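PDB 3VU1: putative uncharacterized protein PH0242 from Pyrococcus horikoshii, which is the C-terminal globular domain of AglB, an archaeal protein of the oligosaccharyltransferase family, and carries a bound calcium ion in this structure. Local coordinates for residues Phe286-Lys291 against Lys344-Val349; Phe79-Leu84 against Met417-Ile422; Leu375-Gly380 against Pro473-Glu478. All coordinates share one frame; numbering follows the deposited sequence.

Contact 1 (Phe286-Lys291 against Lys344-Val349); sequences FGRDIK and KGPVGV
The direct contact between these segments is one approach, in which Arg288 and Pro346 come at each other from opposite directions and NH1 of Arg288 stops 4.0 Å from CD of Pro346. The proline brings a compact, wholly apolar ring, and it meets the guanidinium at a slant. Two bends of the side chain bring the guanidinium there: CG lies between the backbone N and the carbonyl carbon (chi1 70°), and the chain turns again at chi3 (47°).

The polar part is indirect. Lys344 O stands at the guanidinium edge, near its plane, but 4.3 Å from NH1 of Arg288. A water fills the gap, accepting from Arg288 NH1 at 3.2 Å and donating to Lys344 O at 2.8 Å. The contact thus joins the loop that leads into strand 290-291 to the long strand 336-356 of a branched antiparallel sheet.

The charge of the arginine has its main partner in Asp78, which forms a salt bridge with NE. Gly287, just before the arginine, has a positive phi (87°), a conformation that suits a residue lacking a side chain, and its N donates a hydrogen bond to OE1 of Glu76, one of the calcium ligands.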
loop_
_atom_site.group_PDB
_atom_site.type_symbol
_atom_site.label_atom_id
_atom_site.label_comp_id
_atom_site.label_asym_id
_atom_site.label_seq_id
_atom_site.Cartn_x
_atom_site.Cartn_y
_atom_site.Cartn_z
ATOM N N PHE A 286 -5.084 -6.190 4.441
ATOM C CA PHE A 286 -4.125 -5.111 4.631
ATOM C C PHE A 286 -4.663 -3.838 5.327
ATOM O O PHE A 286 -5.331 -2.992 4.717
ATOM C CB PHE A 286 -3.456 -4.730 3.295
ATOM C CG PHE A 286 -2.244 -3.867 3.481
ATOM C CD1 PHE A 286 -0.988 -4.445 3.664
ATOM C CD2 PHE A 286 -2.371 -2.472 3.546
ATOM C CE1 PHE A 286 0.123 -3.649 3.859
ATOM C CE2 PHE A 286 -1.267 -1.678 3.758
ATOM C CZ PHE A 286 -0.018 -2.268 3.911
ATOM N N GLY A 287 -4.335 -3.673 6.597
ATOM C CA GLY A 287 -4.726 -2.461 7.297
ATOM C C GLY A 287 -6.097 -2.443 7.943
ATOM O O GLY A 287 -6.303 -1.689 8.891
ATOM N N ARG A 288 -7.050 -3.216 7.431
ATOM C CA ARG A 288 -8.342 -3.355 8.112
ATOM C C ARG A 288 -8.855 -4.796 8.198
ATOM O O ARG A 288 -8.570 -5.631 7.332
ATOM C CB ARG A 288 -9.408 -2.408 7.535
ATOM C CG ARG A 288 -9.884 -2.746 6.145
ATOM C CD ARG A 288 -11.123 -1.955 5.733
ATOM N NE ARG A 288 -10.958 -0.539 6.055
ATOM C CZ ARG A 288 -11.949 0.345 6.199
ATOM N NH1 ARG A 288 -13.218 -0.016 6.028
ATOM N NH2 ARG A 288 -11.659 1.598 6.521
ATOM N N ASP A 289 -9.623 -5.080 9.246
ATOM C CA ASP A 289 -10.210 -6.408 9.427
ATOM C C ASP A 289 -11.239 -6.786 8.368
ATOM O O ASP A 289 -11.896 -5.909 7.775
ATOM C CB ASP A 289 -10.852 -6.509 10.812
ATOM C CG ASP A 289 -9.842 -6.371 11.934
ATOM O OD1 ASP A 289 -8.658 -6.773 11.798
ATOM O OD2 ASP A 289 -10.246 -5.846 12.972
ATOM N N ILE A 290 -11.387 -8.093 8.142
ATOM C CA ILE A 290 -12.591 -8.626 7.475
ATOM C C ILE A 290 -13.694 -8.749 8.544
ATOM O O ILE A 290 -13.422 -9.290 9.613
ATOM C CB ILE A 290 -12.294 -9.992 6.834
ATOM C CG1 ILE A 290 -11.188 -9.830 5.786
ATOM C CG2 ILE A 290 -13.542 -10.569 6.188
ATOM C CD1 ILE A 290 -10.406 -11.085 5.490
ATOM N N LYS A 291 -14.890 -8.212 8.282
ATOM C CA LYS A 291 -16.059 -8.283 9.197
ATOM C C LYS A 291 -17.313 -8.567 8.408
ATOM O O LYS A 291 -17.636 -7.816 7.473
ATOM C CB LYS A 291 -16.339 -6.955 9.914
ATOM C CG LYS A 291 -15.342 -6.563 10.983
ATOM C CD LYS A 291 -15.676 -5.239 11.658
ATOM C CE LYS A 291 -15.291 -4.050 10.795
ATOM N NZ LYS A 291 -15.139 -2.819 11.619
ATOM N N LYS A 344 -18.759 -4.206 4.354
ATOM C CA LYS A 344 -19.012 -2.792 4.489
ATOM C C LYS A 344 -17.758 -1.953 4.228
ATOM O O LYS A 344 -16.680 -2.256 4.748
ATOM C CB LYS A 344 -19.518 -2.508 5.899
ATOM C CG LYS A 344 -20.907 -3.026 6.191
ATOM C CD LYS A 344 -21.941 -2.353 5.307
ATOM C CE LYS A 344 -23.363 -2.666 5.747
ATOM N NZ LYS A 344 -24.151 -3.084 4.546
ATOM N N GLY A 345 -17.897 -0.885 3.448
ATOM C CA GLY A 345 -16.781 0.019 3.273
ATOM C C GLY A 345 -17.128 1.258 2.490
ATOM O O GLY A 345 -18.245 1.392 2.018
ATOM N N PRO A 346 -16.158 2.178 2.355
ATOM C CA PRO A 346 -16.439 3.491 1.800
ATOM C C PRO A 346 -16.374 3.539 0.293
ATOM O O PRO A 346 -15.498 2.889 -0.302
ATOM C CB PRO A 346 -15.330 4.358 2.380
ATOM C CG PRO A 346 -14.210 3.427 2.695
ATOM C CD PRO A 346 -14.834 2.103 3.005
ATOM N N VAL A 347 -17.295 4.301 -0.304
ATOM C CA VAL A 347 -17.287 4.617 -1.725
ATOM C C VAL A 347 -17.662 6.077 -1.865
ATOM O O VAL A 347 -18.133 6.700 -0.907
ATOM C CB VAL A 347 -18.307 3.797 -2.581
ATOM C CG1 VAL A 347 -17.846 2.360 -2.806
ATOM C CG2 VAL A 347 -19.703 3.827 -1.979
ATOM N N GLY A 348 -17.474 6.611 -3.071
ATOM C CA GLY A 348 -17.895 7.966 -3.382
ATOM C C GLY A 348 -16.772 8.978 -3.269
ATOM O O GLY A 348 -16.111 9.069 -2.238
ATOM N N VAL A 349 -16.560 9.726 -4.344
ATOM C CA VAL A 349 -15.612 10.834 -4.379
ATOM C C VAL A 349 -16.420 12.141 -4.463
ATOM O O VAL A 349 -17.388 12.226 -5.238
ATOM C CB VAL A 349 -14.687 10.678 -5.614
ATOM C CG1 VAL A 349 -13.655 11.778 -5.702
ATOM C CG2 VAL A 349 -13.953 9.367 -5.519
HETATM O O HOH W 1 -13.966 -2.558 4.225
#

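Contact 2 (Phe79-Leu84 against Met417-Ile422)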
loop_
_atom_site.group_PDB
_atom_site.type_symbol
_atom_site.label_atom_id
_atom_site.label_comp_id
_atom_site.label_asym_id
_atom_site.label_seq_id
_atom_site.Cartn_x
_atom_site.Cartn_y
_atom_site.Cartn_z
ATOM N N PHE A 79 -5.274 2.125 4.205
ATOM C CA PHE A 79 -5.562 2.863 2.957
ATOM C C PHE A 79 -7.019 2.794 2.492
ATOM O O PHE A 79 -7.472 3.683 1.742
ATOM C CB PHE A 79 -4.655 2.418 1.812
ATOM C CG PHE A 79 -3.223 2.823 1.972
ATOM C CD1 PHE A 79 -2.200 1.883 1.799
ATOM C CD2 PHE A 79 -2.887 4.142 2.279
ATOM C CE1 PHE A 79 -0.866 2.260 1.921
ATOM C CE2 PHE A 79 -1.563 4.516 2.397
ATOM C CZ PHE A 79 -0.553 3.581 2.227
ATOM N N GLU A 80 -7.738 1.747 2.904
ATOM C CA GLU A 80 -9.133 1.613 2.504
ATOM C C GLU A 80 -9.965 2.819 2.970
ATOM O O GLU A 80 -10.790 3.327 2.217
ATOM C CB GLU A 80 -9.751 0.286 2.970
ATOM C CG GLU A 80 -11.257 0.170 2.712
ATOM C CD GLU A 80 -11.646 0.286 1.232
ATOM O OE1 GLU A 80 -12.857 0.124 0.893
ATOM O OE2 GLU A 80 -10.740 0.532 0.398
ATOM N N SER A 81 -9.723 3.289 4.193
ATOM C CA SER A 81 -10.471 4.420 4.707
ATOM C C SER A 81 -10.293 5.655 3.824
ATOM O O SER A 81 -11.153 6.513 3.807
ATOM C CB SER A 81 -10.082 4.734 6.145
ATOM O OG SER A 81 -8.802 5.299 6.153
ATOM N N TRP A 82 -9.204 5.723 3.064
ATOM C CA TRP A 82 -9.037 6.794 2.070
ATOM C C TRP A 82 -9.644 6.503 0.743
ATOM O O TRP A 82 -9.525 7.344 -0.139
ATOM C CB TRP A 82 -7.568 7.173 1.832
ATOM C CG TRP A 82 -6.743 7.549 3.042
ATOM C CD1 TRP A 82 -7.178 7.801 4.343
ATOM C CD2 TRP A 82 -5.291 7.738 3.085
ATOM N NE1 TRP A 82 -6.121 8.096 5.166
ATOM C CE2 TRP A 82 -4.959 8.079 4.466
ATOM C CE3 TRP A 82 -4.277 7.664 2.151
ATOM C CZ2 TRP A 82 -3.658 8.342 4.862
ATOM C CZ3 TRP A 82 -2.969 7.924 2.563
ATOM C CH2 TRP A 82 -2.672 8.251 3.886
ATOM N N GLU A 83 -10.272 5.332 0.577
ATOM C CA GLU A 83 -10.792 4.850 -0.725
ATOM C C GLU A 83 -9.707 4.724 -1.784
ATOM O O GLU A 83 -9.975 4.899 -2.994
ATOM C CB GLU A 83 -11.874 5.763 -1.271
ATOM C CG GLU A 83 -13.274 5.454 -0.810
ATOM C CD GLU A 83 -14.193 6.650 -0.980
ATOM O OE1 GLU A 83 -14.497 6.979 -2.154
ATOM O OE2 GLU A 83 -14.595 7.262 0.052
ATOM N N LEU A 84 -8.485 4.442 -1.326
ATOM C CA LEU A 84 -7.318 4.357 -2.198
ATOM C C LEU A 84 -7.459 3.245 -3.232
ATOM O O LEU A 84 -7.751 2.094 -2.882
ATOM C CB LEU A 84 -6.035 4.159 -1.396
ATOM C CG LEU A 84 -4.761 4.245 -2.245
ATOM C CD1 LEU A 84 -4.581 5.659 -2.762
ATOM C CD2 LEU A 84 -3.531 3.791 -1.489
ATOM N N MET A 417 -2.685 6.332 12.926
ATOM C CA MET A 417 -3.897 6.841 12.335
ATOM C C MET A 417 -5.117 6.117 12.914
ATOM O O MET A 417 -5.327 4.917 12.639
ATOM C CB MET A 417 -3.863 6.708 10.820
ATOM C CG MET A 417 -5.166 7.136 10.185
ATOM S SD MET A 417 -5.092 7.202 8.391
ATOM C CE MET A 417 -5.433 5.489 8.015
ATOM N N ASP A 418 -5.918 6.839 13.708
ATOM C CA ASP A 418 -7.178 6.304 14.244
ATOM C C ASP A 418 -8.388 6.951 13.569
ATOM O O ASP A 418 -8.449 8.181 13.400
ATOM C CB ASP A 418 -7.254 6.464 15.759
ATOM C CG ASP A 418 -5.942 6.065 16.468
ATOM O OD1 ASP A 418 -5.665 6.644 17.561
ATOM O OD2 ASP A 418 -5.186 5.190 15.951
ATOM N N THR A 419 -9.331 6.112 13.156
ATOM C CA THR A 419 -10.569 6.575 12.580
ATOM C C THR A 419 -11.706 6.054 13.456
ATOM O O THR A 419 -11.572 5.005 14.089
ATOM C CB THR A 419 -10.795 6.012 11.167
ATOM O OG1 THR A 419 -10.970 4.592 11.255
ATOM C CG2 THR A 419 -9.635 6.325 10.255
ATOM N N PHE A 420 -12.809 6.798 13.511
ATOM C CA PHE A 420 -14.012 6.351 14.176
ATOM C C PHE A 420 -15.183 7.114 13.628
ATOM O O PHE A 420 -15.038 8.247 13.174
ATOM C CB PHE A 420 -13.926 6.421 15.718
ATOM C CG PHE A 420 -13.650 7.797 16.291
ATOM C CD1 PHE A 420 -12.342 8.205 16.582
ATOM C CD2 PHE A 420 -14.701 8.678 16.597
ATOM C CE1 PHE A 420 -12.095 9.468 17.150
ATOM C CE2 PHE A 420 -14.451 9.944 17.149
ATOM C CZ PHE A 420 -13.149 10.342 17.437
ATOM N N PHE A 421 -16.340 6.467 13.633
ATOM C CA PHE A 421 -17.573 7.087 13.176
ATOM C C PHE A 421 -18.204 7.907 14.289
ATOM O O PHE A 421 -18.524 7.380 15.347
ATOM C CB PHE A 421 -18.523 6.026 12.644
ATOM C CG PHE A 421 -18.045 5.403 11.371
ATOM C CD1 PHE A 421 -17.639 4.079 11.340
ATOM C CD2 PHE A 421 -17.958 6.162 10.197
ATOM C CE1 PHE A 421 -17.179 3.515 10.153
ATOM C CE2 PHE A 421 -17.496 5.602 9.008
ATOM C CZ PHE A 421 -17.111 4.275 8.988
ATOM N N ILE A 422 -18.352 9.209 14.046
ATOM C CA ILE A 422 -18.887 10.145 15.039
ATOM C C ILE A 422 -20.403 9.965 15.137
ATOM O O ILE A 422 -20.928 9.747 16.217
ATOM C CB ILE A 422 -18.553 11.614 14.683
ATOM C CG1 ILE A 422 -17.046 11.817 14.539
ATOM C CG2 ILE A 422 -19.108 12.580 15.725
ATOM C CD1 ILE A 422 -16.709 12.874 13.509
#
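Met417 reaches from its strand to the indole of Trp82, and the two side chains cross obliquely. The sulfur arrives beside the pyrrole part of the indole: SD of Met417 is 3.5 Å from NE1 of Trp82 and 4.5 Å from the centroid of the five-membered ring. It lies 68° off the ring normal, a slanting approach. The benzene side takes part too, with Trp82 CZ2 4.0 Å from Met417 SD.

Methionine suits this place because its chain is long, unbranched and flexible. It leaves the strand with CG anti to the backbone N (chi1 176°), runs on extended, and turns only at chi3 (85°). That last turn swings the methyl toward Ser81, so that Met417 CE comes 3.9 Å from Ser81 OG. A small serine side chain suits a place where two methyls of the strand approach; the second, that of Thr419, adds a looser touch, CG2 lying 4.3 Å from Ser81 OG. The serine hydroxyl has its polar partner in the Asp78 carbonyl, which leaves the approaching methyls to meet it by van der Waals contact.

On the loop side, the backbone bonds from Trp82 N to Phe79 O and from Glu83 N to Glu80 O make tight turns that present Ser81 and Trp82 together. The indole is further placed by Phe79, whose ring edge is met in plane by Trp82 CZ3, and by a cation-pi contact with Arg60. Helix 60-69 packs against both partners, through Ile63. The arrangement is a Met-aromatic contact, here joining the loop between helix 60-69 and strand 86-90 to the long strand 412-431.

Contact 3 (Leu375-Gly380 against Pro473-Glu478); sequences LELKVG and PVFIVE
Phe475 projects from its strand into the side chains of Leu377 and Val379 in a branched antiparallel beta-sheet. Strands 372-381 and 464-487 both pair with strand 336-356, yet they face one another across the fold: their short segments run at 46° with axes 10.3 Å apart, a separation bridged by side chains and not by backbone bonds. Alternation along the strand decides which residues face the partner strand. Leu377 and Val379 direct CB toward it, whereas Lys378 between them points away, and its amine makes a long, weak ion pair with Glu435.

The phenylalanine begins with CB also directed at the other strand. At CG the chain lies anti to the carbonyl carbon, beside the backbone N (chi1 -68°), and the ring then carries the contact at its far end. CE1 of Phe475 is 3.9 Å from CG1 of Val379. At the tip, CZ of Phe475 comes 3.8 Å from that same methyl, and 3.9 Å from CD1 of Leu377, so one ring atom is shared by two aliphatic groups. Val379 CG1 also makes an off-centre CH-pi contact, 4.3 Å from the Phe475 ring centroid and 30° off the ring normal. A flat, wide ring suits this position because it reaches across the distance between the two strands, and the branched residues opposite offer methyls to it. Ile429 of strand 412-431 also packs on Phe475, while Ile438 of strand 434-443 touches both Leu377 and Val379.

Leucine's fork divides the work: CD1 serves the ring, and the other branch goes to Pro473, a rigid apolar residue whose CB is also directed at the other strand. There Leu377 CD2 rests 3.6 Å from Pro473 CG and 4.0 Å from Pro473 CB.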
loop_
_atom_site.group_PDB
_atom_site.type_symbol
_atom_site.label_atom_id
_atom_site.label_comp_id
_atom_site.label_asym_id
_atom_site.label_seq_id
_atom_site.Cartn_x
_atom_site.Cartn_y
_atom_site.Cartn_z
ATOM N N LEU A 375 -26.428 20.262 5.112
ATOM C CA LEU A 375 -25.166 19.849 4.523
ATOM C C LEU A 375 -25.463 19.404 3.124
ATOM O O LEU A 375 -26.361 18.581 2.929
ATOM C CB LEU A 375 -24.586 18.690 5.333
ATOM C CG LEU A 375 -23.481 17.785 4.771
ATOM C CD1 LEU A 375 -22.143 18.515 4.684
ATOM C CD2 LEU A 375 -23.368 16.516 5.619
ATOM N N GLU A 376 -24.726 19.959 2.158
ATOM C CA GLU A 376 -24.933 19.665 0.734
ATOM C C GLU A 376 -23.676 19.099 0.072
ATOM O O GLU A 376 -22.648 19.774 -0.015
ATOM C CB GLU A 376 -25.391 20.909 -0.025
ATOM C CG GLU A 376 -26.754 21.459 0.388
ATOM C CD GLU A 376 -26.783 22.990 0.424
ATOM O OE1 GLU A 376 -26.656 23.634 -0.653
ATOM O OE2 GLU A 376 -26.920 23.548 1.547
ATOM N N LEU A 377 -23.777 17.854 -0.389
ATOM C CA LEU A 377 -22.669 17.133 -1.006
ATOM C C LEU A 377 -23.068 16.728 -2.396
ATOM O O LEU A 377 -24.226 16.408 -2.648
ATOM C CB LEU A 377 -22.389 15.828 -0.271
ATOM C CG LEU A 377 -22.163 15.862 1.221
ATOM C CD1 LEU A 377 -22.693 14.600 1.866
ATOM C CD2 LEU A 377 -20.686 16.027 1.497
ATOM N N LYS A 378 -22.091 16.718 -3.285
ATOM C CA LYS A 378 -22.221 16.067 -4.560
ATOM C C LYS A 378 -21.122 14.998 -4.596
ATOM O O LYS A 378 -19.928 15.291 -4.425
ATOM C CB LYS A 378 -22.102 17.087 -5.709
ATOM C CG LYS A 378 -23.433 17.499 -6.338
ATOM C CD LYS A 378 -23.697 19.017 -6.360
ATOM C CE LYS A 378 -22.588 19.858 -7.002
ATOM N NZ LYS A 378 -22.310 19.534 -8.433
ATOM N N VAL A 379 -21.531 13.751 -4.799
ATOM C CA VAL A 379 -20.600 12.630 -4.784
ATOM C C VAL A 379 -20.754 11.746 -6.016
ATOM O O VAL A 379 -21.870 11.545 -6.495
ATOM C CB VAL A 379 -20.744 11.818 -3.483
ATOM C CG1 VAL A 379 -22.155 11.281 -3.326
ATOM C CG2 VAL A 379 -19.720 10.702 -3.427
ATOM N N GLY A 380 -19.631 11.240 -6.526
ATOM C CA GLY A 380 -19.615 10.352 -7.700
ATOM C C GLY A 380 -19.267 8.914 -7.333
ATOM O O GLY A 380 -18.357 8.680 -6.532
ATOM N N PRO A 473 -17.418 13.427 5.591
ATOM C CA PRO A 473 -18.575 12.636 5.266
ATOM C C PRO A 473 -18.122 11.365 4.543
ATOM O O PRO A 473 -17.215 11.416 3.719
ATOM C CB PRO A 473 -19.356 13.548 4.348
ATOM C CG PRO A 473 -18.299 14.293 3.634
ATOM C CD PRO A 473 -17.255 14.558 4.674
ATOM N N VAL A 474 -18.721 10.232 4.892
ATOM C CA VAL A 474 -18.288 8.929 4.397
ATOM C C VAL A 474 -19.547 8.122 4.090
ATOM O O VAL A 474 -20.460 8.034 4.931
ATOM C CB VAL A 474 -17.391 8.193 5.444
ATOM C CG1 VAL A 474 -17.159 6.741 5.074
ATOM C CG2 VAL A 474 -16.052 8.891 5.592
ATOM N N PHE A 475 -19.592 7.559 2.880
ATOM C CA PHE A 475 -20.704 6.723 2.451
ATOM C C PHE A 475 -20.338 5.266 2.607
ATOM O O PHE A 475 -19.409 4.810 1.957
ATOM C CB PHE A 475 -21.058 7.020 1.006
ATOM C CG PHE A 475 -21.642 8.376 0.803
ATOM C CD1 PHE A 475 -20.818 9.504 0.680
ATOM C CD2 PHE A 475 -23.028 8.547 0.745
ATOM C CE1 PHE A 475 -21.368 10.778 0.490
ATOM C CE2 PHE A 475 -23.585 9.823 0.574
ATOM C CZ PHE A 475 -22.751 10.937 0.440
ATOM N N ILE A 476 -21.059 4.551 3.472
ATOM C CA ILE A 476 -20.809 3.124 3.716
ATOM C C ILE A 476 -21.806 2.237 2.968
ATOM O O ILE A 476 -23.000 2.435 3.065
ATOM C CB ILE A 476 -20.832 2.768 5.217
ATOM C CG1 ILE A 476 -19.800 3.590 5.984
ATOM C CG2 ILE A 476 -20.585 1.275 5.425
ATOM C CD1 ILE A 476 -18.420 3.551 5.388
ATOM N N VAL A 477 -21.293 1.265 2.220
ATOM C CA VAL A 477 -22.100 0.344 1.426
ATOM C C VAL A 477 -21.529 -1.057 1.574
ATOM O O VAL A 477 -20.411 -1.209 2.106
ATOM C CB VAL A 477 -22.062 0.722 -0.061
ATOM C CG1 VAL A 477 -22.621 2.117 -0.280
ATOM C CG2 VAL A 477 -20.642 0.635 -0.608
ATOM N N GLU A 478 -22.284 -2.078 1.136
ATOM C CA GLU A 478 -21.699 -3.411 0.878
ATOM C C GLU A 478 -20.871 -3.222 -0.360
ATOM O O GLU A 478 -21.400 -2.904 -1.426
ATOM C CB GLU A 478 -22.729 -4.501 0.613
ATOM C CG GLU A 478 -23.135 -5.304 1.841
ATOM C CD GLU A 478 -22.130 -6.369 2.291
ATOM O OE1 GLU A 478 -21.626 -6.258 3.436
ATOM O OE2 GLU A 478 -21.871 -7.337 1.536
#

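In the fold
The centres of contacts 1 and 2 lie about 8 Å apart, and that of contact 3 is about 14 Å from each. All three reach the same branched antiparallel sheet. Strand 336-356 ties contact 1 to contact 3, since Gly345 N meets Val477 O and Val349 O meets Gly380 N, both probable hydrogen bonds. Contact 2 adjoins contact 1 where Glu80 packs on Arg288, and contact 3 where Phe421 packs on Val474 and Ile476. Along the chain, contact 2 spans contact 1 and alternates with contact 3, whereas contact 1 closes before contact 3 opens. The loop 79-84, the Peripheral 1 segment 286-291 and strands of the Peripheral 2 range thus pack around one sheet.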